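PDB 6HFZ: GDSL-like protein, which removes acetyl groups from complex beta-mannans as a two-domain esterase of the GDSL (SGNH hydrolase) family. Local coordinates for residues Asn233-Glu236 against Lys237-Arg240; Ser84-Gly87 against Val88-Glu92; Ile263-Cys266 against Phe267-Gly270. One frame throughout, in Å; residues are numbered along the deposited sequence.

Contact 1: residues Asn233-Glu236 against Lys237-Arg240; sequences NTYE and KSIR
Between Tyr235 and Ser238 the backbone passes from the loop after helix 196-215 into strand 237-241: Glu236 still has a helix-like conformation, whereas Lys237 and Ser238 are extended. A side-chain-to-backbone bond closes the turn. The hydroxyl of Ser238 donates to the carbonyl of Tyr235, with OG only 2.5 Å from O, a very short bond. It meets the oxygen from a bent direction, the C=O...donor angle being 130°, and is slightly tilted from the carbonyl plane. Ser238 chi1 of -73° places OG beside its own backbone N and anti to its carbonyl carbon, within reach of Tyr235 O. The same OG lies at the edge of the Tyr235 ring, near its plane, 4.1 Å from CD2, and has a second partner in Ser369 OG. Within the loop, Asn233 ND2 gives a nearly straight bond (169°) to Glu236 OE2, 2.9 Å away, in the Asn233 amide plane and on the anti lone pair of the carboxylate. Glu236 reaches that amide through an extended chain, and OE2 also forms a salt bridge with Arg126, so this buried charge is gripped twice. The Tyr235 hydroxyl is hydrogen-bonded to Glu337 OE2. Tyr235 touches both helix 84-96 (Gln85) and helix 115-129 (Glu119, Thr120), while the strand pairs antiparallel with strand 361-370 of the beta-rich domain, where Lys237 and Ser370 are joined by backbone hydrogen bonding.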
loop_
_atom_site.group_PDB
_atom_site.type_symbol
_atom_site.label_atom_id
_atom_site.label_comp_id
_atom_site.label_asym_id
_atom_site.label_seq_id
_atom_site.Cartn_x
_atom_site.Cartn_y
_atom_site.Cartn_z
ATOM N N ASN A 233 -11.703 5.476 12.113
ATOM C CA ASN A 233 -10.475 4.754 12.324
ATOM C C ASN A 233 -10.742 3.263 12.592
ATOM O O ASN A 233 -10.099 2.665 13.435
ATOM C CB ASN A 233 -9.646 5.370 13.441
ATOM C CG ASN A 233 -8.292 4.733 13.578
ATOM O OD1 ASN A 233 -7.615 4.482 12.570
ATOM N ND2 ASN A 233 -7.913 4.431 14.817
ATOM N N THR A 234 -11.647 2.655 11.817
ATOM C CA THR A 234 -12.020 1.261 12.047
ATOM C C THR A 234 -11.112 0.258 11.312
ATOM O O THR A 234 -11.462 -0.931 11.245
ATOM C CB THR A 234 -13.511 1.054 11.750
ATOM O OG1 THR A 234 -13.811 1.194 10.373
ATOM C CG2 THR A 234 -14.395 2.003 12.530
ATOM N N TYR A 235 -9.989 0.705 10.726
ATOM C CA TYR A 235 -9.069 -0.206 9.999
ATOM C C TYR A 235 -7.715 -0.327 10.710
ATOM O O TYR A 235 -6.898 -1.137 10.285
ATOM C CB TYR A 235 -8.895 0.186 8.526
ATOM C CG TYR A 235 -10.118 -0.070 7.685
ATOM C CD1 TYR A 235 -11.088 0.894 7.553
ATOM C CD2 TYR A 235 -10.338 -1.289 7.048
ATOM C CE1 TYR A 235 -12.224 0.676 6.795
ATOM C CE2 TYR A 235 -11.447 -1.515 6.257
ATOM C CZ TYR A 235 -12.395 -0.523 6.134
ATOM O OH TYR A 235 -13.537 -0.720 5.413
ATOM N N GLU A 236 -7.491 0.397 11.814
ATOM C CA GLU A 236 -6.202 0.357 12.480
ATOM C C GLU A 236 -5.826 -1.059 12.928
ATOM O O GLU A 236 -4.651 -1.451 12.843
ATOM C CB GLU A 236 -6.098 1.330 13.649
ATOM C CG GLU A 236 -4.650 1.574 14.090
ATOM C CD GLU A 236 -4.413 2.533 15.263
ATOM O OE1 GLU A 236 -3.286 2.502 15.831
ATOM O OE2 GLU A 236 -5.342 3.298 15.593
ATOM N N LYS A 237 -6.792 -1.815 13.438
ATOM C CA LYS A 237 -6.601 -3.231 13.636
ATOM C C LYS A 237 -7.183 -3.939 12.406
ATOM O O LYS A 237 -8.379 -3.908 12.186
ATOM C CB LYS A 237 -7.266 -3.691 14.944
ATOM C CG LYS A 237 -7.049 -5.172 15.187
ATOM C CD LYS A 237 -7.414 -5.721 16.559
ATOM C CE LYS A 237 -7.040 -7.194 16.637
ATOM N NZ LYS A 237 -7.980 -7.951 17.502
ATOM N N SER A 238 -6.316 -4.515 11.582
ATOM C CA SER A 238 -6.697 -5.182 10.347
ATOM C C SER A 238 -5.965 -6.518 10.290
ATOM O O SER A 238 -4.746 -6.534 10.234
ATOM C CB SER A 238 -6.384 -4.351 9.105
ATOM O OG SER A 238 -7.271 -3.249 8.933
ATOM N N ILE A 239 -6.716 -7.627 10.399
ATOM C CA ILE A 239 -6.112 -8.935 10.570
ATOM C C ILE A 239 -6.386 -9.793 9.339
ATOM O O ILE A 239 -7.508 -10.038 9.023
ATOM C CB ILE A 239 -6.647 -9.569 11.866
ATOM C CG1 ILE A 239 -6.152 -8.810 13.098
ATOM C CG2 ILE A 239 -6.299 -11.056 11.928
ATOM C CD1 ILE A 239 -4.664 -8.805 13.263
ATOM N N ARG A 240 -5.355 -10.227 8.616
ATOM C CA ARG A 240 -5.606 -11.146 7.514
ATOM C C ARG A 240 -5.828 -12.567 8.053
ATOM O O ARG A 240 -5.085 -13.029 8.930
ATOM C CB ARG A 240 -4.417 -11.262 6.569
ATOM C CG ARG A 240 -4.271 -10.141 5.573
ATOM C CD ARG A 240 -2.986 -10.303 4.774
ATOM N NE ARG A 240 -1.761 -10.205 5.573
ATOM C CZ ARG A 240 -0.543 -10.245 5.042
ATOM N NH1 ARG A 240 -0.408 -10.355 3.733
ATOM N NH2 ARG A 240 0.525 -10.150 5.817
#

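Contact 2: residues Ser84-Gly87 against Val88-Glu92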
loop_
_atom_site.group_PDB
_atom_site.type_symbol
_atom_site.label_atom_id
_atom_site.label_comp_id
_atom_site.label_asym_id
_atom_site.label_seq_id
_atom_site.Cartn_x
_atom_site.Cartn_y
_atom_site.Cartn_z
ATOM N N SER A 84 -3.670 1.477 0.593
ATOM C CA SER A 84 -3.413 1.616 2.010
ATOM C C SER A 84 -4.283 0.640 2.806
ATOM O O SER A 84 -3.940 0.323 3.944
ATOM C CB SER A 84 -3.630 3.031 2.478
ATOM O OG SER A 84 -4.994 3.418 2.356
ATOM N N GLN A 85 -5.395 0.165 2.218
ATOM C CA GLN A 85 -6.244 -0.861 2.910
ATOM C C GLN A 85 -5.449 -2.178 3.037
ATOM O O GLN A 85 -5.437 -2.786 4.104
ATOM C CB GLN A 85 -7.594 -1.007 2.203
ATOM C CG GLN A 85 -8.570 -1.943 2.905
ATOM C CD GLN A 85 -9.927 -1.845 2.255
ATOM O OE1 GLN A 85 -10.103 -1.172 1.239
ATOM N NE2 GLN A 85 -10.919 -2.537 2.810
ATOM N N PHE A 86 -4.742 -2.592 1.982
ATOM C CA PHE A 86 -3.842 -3.754 2.138
ATOM C C PHE A 86 -2.647 -3.376 3.024
ATOM O O PHE A 86 -2.222 -4.147 3.889
ATOM C CB PHE A 86 -3.455 -4.299 0.784
ATOM C CG PHE A 86 -2.594 -5.543 0.802
ATOM C CD1 PHE A 86 -2.694 -6.488 1.815
ATOM C CD2 PHE A 86 -1.730 -5.800 -0.240
ATOM C CE1 PHE A 86 -1.917 -7.640 1.809
ATOM C CE2 PHE A 86 -0.963 -6.960 -0.251
ATOM C CZ PHE A 86 -1.063 -7.875 0.774
ATOM N N GLY A 87 -2.133 -2.141 2.852
ATOM C CA GLY A 87 -0.984 -1.675 3.653
ATOM C C GLY A 87 -1.146 -1.832 5.164
ATOM O O GLY A 87 -0.213 -2.298 5.856
ATOM N N VAL A 88 -2.274 -1.408 5.700
ATOM C CA VAL A 88 -2.484 -1.500 7.166
ATOM C C VAL A 88 -2.545 -2.966 7.620
ATOM O O VAL A 88 -2.018 -3.288 8.714
ATOM C CB VAL A 88 -3.691 -0.658 7.658
ATOM C CG1 VAL A 88 -4.971 -1.187 7.071
ATOM C CG2 VAL A 88 -3.757 -0.571 9.179
ATOM N N ALA A 89 -3.098 -3.864 6.816
ATOM C CA ALA A 89 -3.209 -5.319 7.153
ATOM C C ALA A 89 -1.874 -6.050 7.022
ATOM O O ALA A 89 -1.760 -7.060 7.651
ATOM C CB ALA A 89 -4.195 -5.992 6.240
ATOM N N ARG A 90 -0.966 -5.599 6.145
ATOM C CA ARG A 90 0.328 -6.246 5.915
ATOM C C ARG A 90 1.477 -5.511 6.633
ATOM O O ARG A 90 2.628 -5.960 6.563
ATOM C CB ARG A 90 0.607 -6.411 4.424
ATOM C CG ARG A 90 1.020 -5.152 3.681
ATOM C CD ARG A 90 0.871 -5.302 2.206
ATOM N NE ARG A 90 1.238 -4.101 1.465
ATOM C CZ ARG A 90 2.461 -3.720 1.126
ATOM N NH1 ARG A 90 3.512 -4.413 1.542
ATOM N NH2 ARG A 90 2.613 -2.661 0.322
ATOM N N ALA A 91 1.178 -4.406 7.314
ATOM C CA ALA A 91 2.243 -3.524 7.805
ATOM C C ALA A 91 3.139 -4.278 8.802
ATOM O O ALA A 91 4.359 -4.176 8.731
ATOM C CB ALA A 91 1.674 -2.252 8.409
ATOM N N GLU A 92 2.535 -5.061 9.705
ATOM C CA GLU A 92 3.323 -5.804 10.727
ATOM C C GLU A 92 4.333 -6.754 10.064
ATOM O O GLU A 92 5.544 -6.712 10.359
ATOM C CB GLU A 92 2.377 -6.590 11.644
ATOM C CG GLU A 92 1.850 -5.780 12.805
ATOM C CD GLU A 92 2.906 -5.230 13.764
ATOM O OE1 GLU A 92 2.583 -4.244 14.472
ATOM O OE2 GLU A 92 4.052 -5.772 13.806
#
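One face of the Phe86 ring carries the CD methylene of Arg90, which sits 3.3 Å above the plane and over the centre, a CH-pi contact between residues four apart on helix 84-96. It illustrates how a helix, by bringing such residues onto the same side, can lay one side chain over another. CD is almost equally far from all six ring carbons, from 3.5 Å at CE2 to 3.8 Å at CD1, and the line from CD to the ring centroid lies 7° off the normal. The guanidinium goes on past the ring: its plane is turned 44° from that of the ring, and CZ is 5.2 Å from the centroid, so any cation-pi attraction is weak at most. Phe86 CD2 and Gly87 CA approach it obliquely. Two torsions bring the groups together. Phe86 CG is anti to the backbone N, while Arg90 CG sits in the crowded position between the backbone N and the carbonyl carbon (chi1 76°) and the chain then runs extended from CG to NE, crossing the ring side chain at about a right angle. Beyond the ring, the charge is held by a salt bridge from NH1 to Asp94 and a hydrogen bond from NH2 to the carbonyl of Ala77, which ties the helix to strand 71-78 of the SGNH-hydrolase sheet.

Elsewhere the helix touches the other domain: Phe86 packs on Leu330 and Leu332 of strand 329-336, and Val88 on Ser238. The backbone keeps the i to i-4 bonds Val88 N to Ser84 O and Arg90 N to Phe86 O. Arg90 N also lies 3.4 Å from Gly87 O, a weak second bond. Val88 CG1 rests 3.4 Å from Gln85 O.

Contact 3: residues Ile263-Cys266 against Phe267-Gly270; sequences ITDC and FKHG
Lys268 curls back over Asp265 in a loop that contains two successive inverse gamma turns, centred on Asp265 and Phe267. Its CB lies at van der Waals distance from the Asp265 carbonyl O, and CG comes closer to that oxygen, at 3.5 Å. Bends at chi2 and chi4 then fold the chain across the carboxylate: CD passes OD2, CE approaches the same oxygen to 3.2 Å, and NZ turns to OD1. There the salt bridge closes at 2.9 Å between NZ and OD1, on the syn side of the carboxylate and 23° out of its plane. NZ also donates to the carbonyl of Phe267, 3.2 Å from O, arriving above the carbonyl plane. The ammonium therefore joins both gamma turns, and its charge would be expected to stabilise the carboxylate. Asp265 has CG anti to its backbone N (chi1 -176°), which brings the carboxylate round to face the lysine. A water donates to OD1 and accepts from Phe267 N, linking the acid to the backbone of the next turn. The second turn is itself closed by a weak bond from Lys268 N to Cys266 O.

On the aromatic side, Phe267 packs on Tyr362 and Val364 of strand 361-370 and makes a cation-pi contact with Arg294, which packs the loop against strands of its own beta-rich domain. One face of its ring receives the sulfur of Cys266, a sulfur-aromatic contact: SG stands 4.0 Å from the ring centroid, 15° off the normal, and, of the ring atoms, is nearest to CE2.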
loop_
_atom_site.group_PDB
_atom_site.type_symbol
_atom_site.label_atom_id
_atom_site.label_comp_id
_atom_site.label_asym_id
_atom_site.label_seq_id
_atom_site.Cartn_x
_atom_site.Cartn_y
_atom_site.Cartn_z
ATOM N N ILE A 263 7.431 -10.553 -1.090
ATOM C CA ILE A 263 6.053 -10.120 -0.903
ATOM C C ILE A 263 5.397 -9.778 -2.231
ATOM O O ILE A 263 4.197 -9.733 -2.271
ATOM C CB ILE A 263 5.951 -8.936 0.070
ATOM C CG1 ILE A 263 6.577 -7.668 -0.520
ATOM C CG2 ILE A 263 6.499 -9.305 1.425
ATOM C CD1 ILE A 263 6.443 -6.426 0.371
ATOM N N THR A 264 6.169 -9.479 -3.290
ATOM C CA THR A 264 5.610 -9.229 -4.606
ATOM C C THR A 264 5.022 -10.498 -5.250
ATOM O O THR A 264 4.234 -10.391 -6.210
ATOM C CB THR A 264 6.629 -8.588 -5.550
ATOM O OG1 THR A 264 7.687 -9.518 -5.803
ATOM C CG2 THR A 264 7.173 -7.277 -5.010
ATOM N N ASP A 265 5.403 -11.673 -4.738
ATOM C CA ASP A 265 4.769 -12.989 -5.085
ATOM C C ASP A 265 3.478 -13.096 -4.259
ATOM O O ASP A 265 3.457 -13.737 -3.181
ATOM C CB ASP A 265 5.776 -14.103 -4.782
ATOM C CG ASP A 265 5.376 -15.525 -5.140
ATOM O OD1 ASP A 265 4.369 -15.706 -5.857
ATOM O OD2 ASP A 265 6.085 -16.442 -4.686
ATOM N N CYS A 266 2.433 -12.384 -4.715
ATOM C CA CYS A 266 1.360 -12.069 -3.811
ATOM C C CYS A 266 0.255 -13.137 -3.826
ATOM O O CYS A 266 -0.552 -13.145 -2.901
ATOM C CB CYS A 266 0.828 -10.673 -4.087
ATOM S SG CYS A 266 0.305 -10.436 -5.795
ATOM N N PHE A 267 0.271 -14.083 -4.773
ATOM C CA PHE A 267 -0.729 -15.190 -4.698
ATOM C C PHE A 267 -0.088 -16.380 -3.970
ATOM O O PHE A 267 0.309 -17.367 -4.596
ATOM C CB PHE A 267 -1.316 -15.456 -6.079
ATOM C CG PHE A 267 -1.833 -14.215 -6.764
ATOM C CD1 PHE A 267 -2.938 -13.564 -6.245
ATOM C CD2 PHE A 267 -1.167 -13.647 -7.838
ATOM C CE1 PHE A 267 -3.413 -12.407 -6.823
ATOM C CE2 PHE A 267 -1.658 -12.477 -8.432
ATOM C CZ PHE A 267 -2.776 -11.868 -7.922
ATOM N N LYS A 268 0.084 -16.191 -2.657
ATOM C CA LYS A 268 0.620 -17.158 -1.737
ATOM C C LYS A 268 -0.170 -17.090 -0.446
ATOM O O LYS A 268 -0.790 -16.057 -0.153
ATOM C CB LYS A 268 2.105 -16.894 -1.432
ATOM C CG LYS A 268 3.059 -17.119 -2.590
ATOM C CD LYS A 268 3.225 -18.573 -2.972
ATOM C CE LYS A 268 3.976 -18.781 -4.278
ATOM N NZ LYS A 268 3.198 -18.319 -5.430
ATOM N N HIS A 269 -0.090 -18.174 0.353
ATOM C CA HIS A 269 -0.639 -18.333 1.709
ATOM C C HIS A 269 -2.169 -18.443 1.731
ATOM O O HIS A 269 -2.777 -18.393 2.800
ATOM C CB HIS A 269 -0.194 -17.193 2.648
ATOM C CG HIS A 269 1.289 -17.129 2.821
ATOM N ND1 HIS A 269 2.092 -18.220 2.530
ATOM C CD2 HIS A 269 2.114 -16.149 3.257
ATOM C CE1 HIS A 269 3.369 -17.889 2.781
ATOM N NE2 HIS A 269 3.416 -16.659 3.232
ATOM N N GLY A 270 -2.762 -18.582 0.552
ATOM C CA GLY A 270 -4.189 -18.672 0.463
ATOM C C GLY A 270 -4.643 -20.051 0.031
ATOM O O GLY A 270 -4.094 -21.072 0.438
HETATM O O HOH W 1 2.140 -14.714 -6.939
#

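How the contacts relate
Contacts 1 and 2 are buried and touch each other, whereas contact 3 lies at the surface. The first two share the junction of the domains: Val88 CG2 of helix 84-96 meets Tyr235 O at 3.4 Å, and Arg240 NH1 of the strand lies 3.7 Å from Phe86 CE1. Contact 3 reaches this region through Ile263, whose CD1 touches Arg90 NH1, but it does not touch contact 1, the nearest atoms being about 6 Å apart. Their chemistry follows their places. Contact 1 closes a turn with polar bonds to buried groups, contact 2 lays an aliphatic stem on an aromatic face, and contact 3 combines a direct salt bridge, a water between the acid and the backbone, and sulfur over a ring.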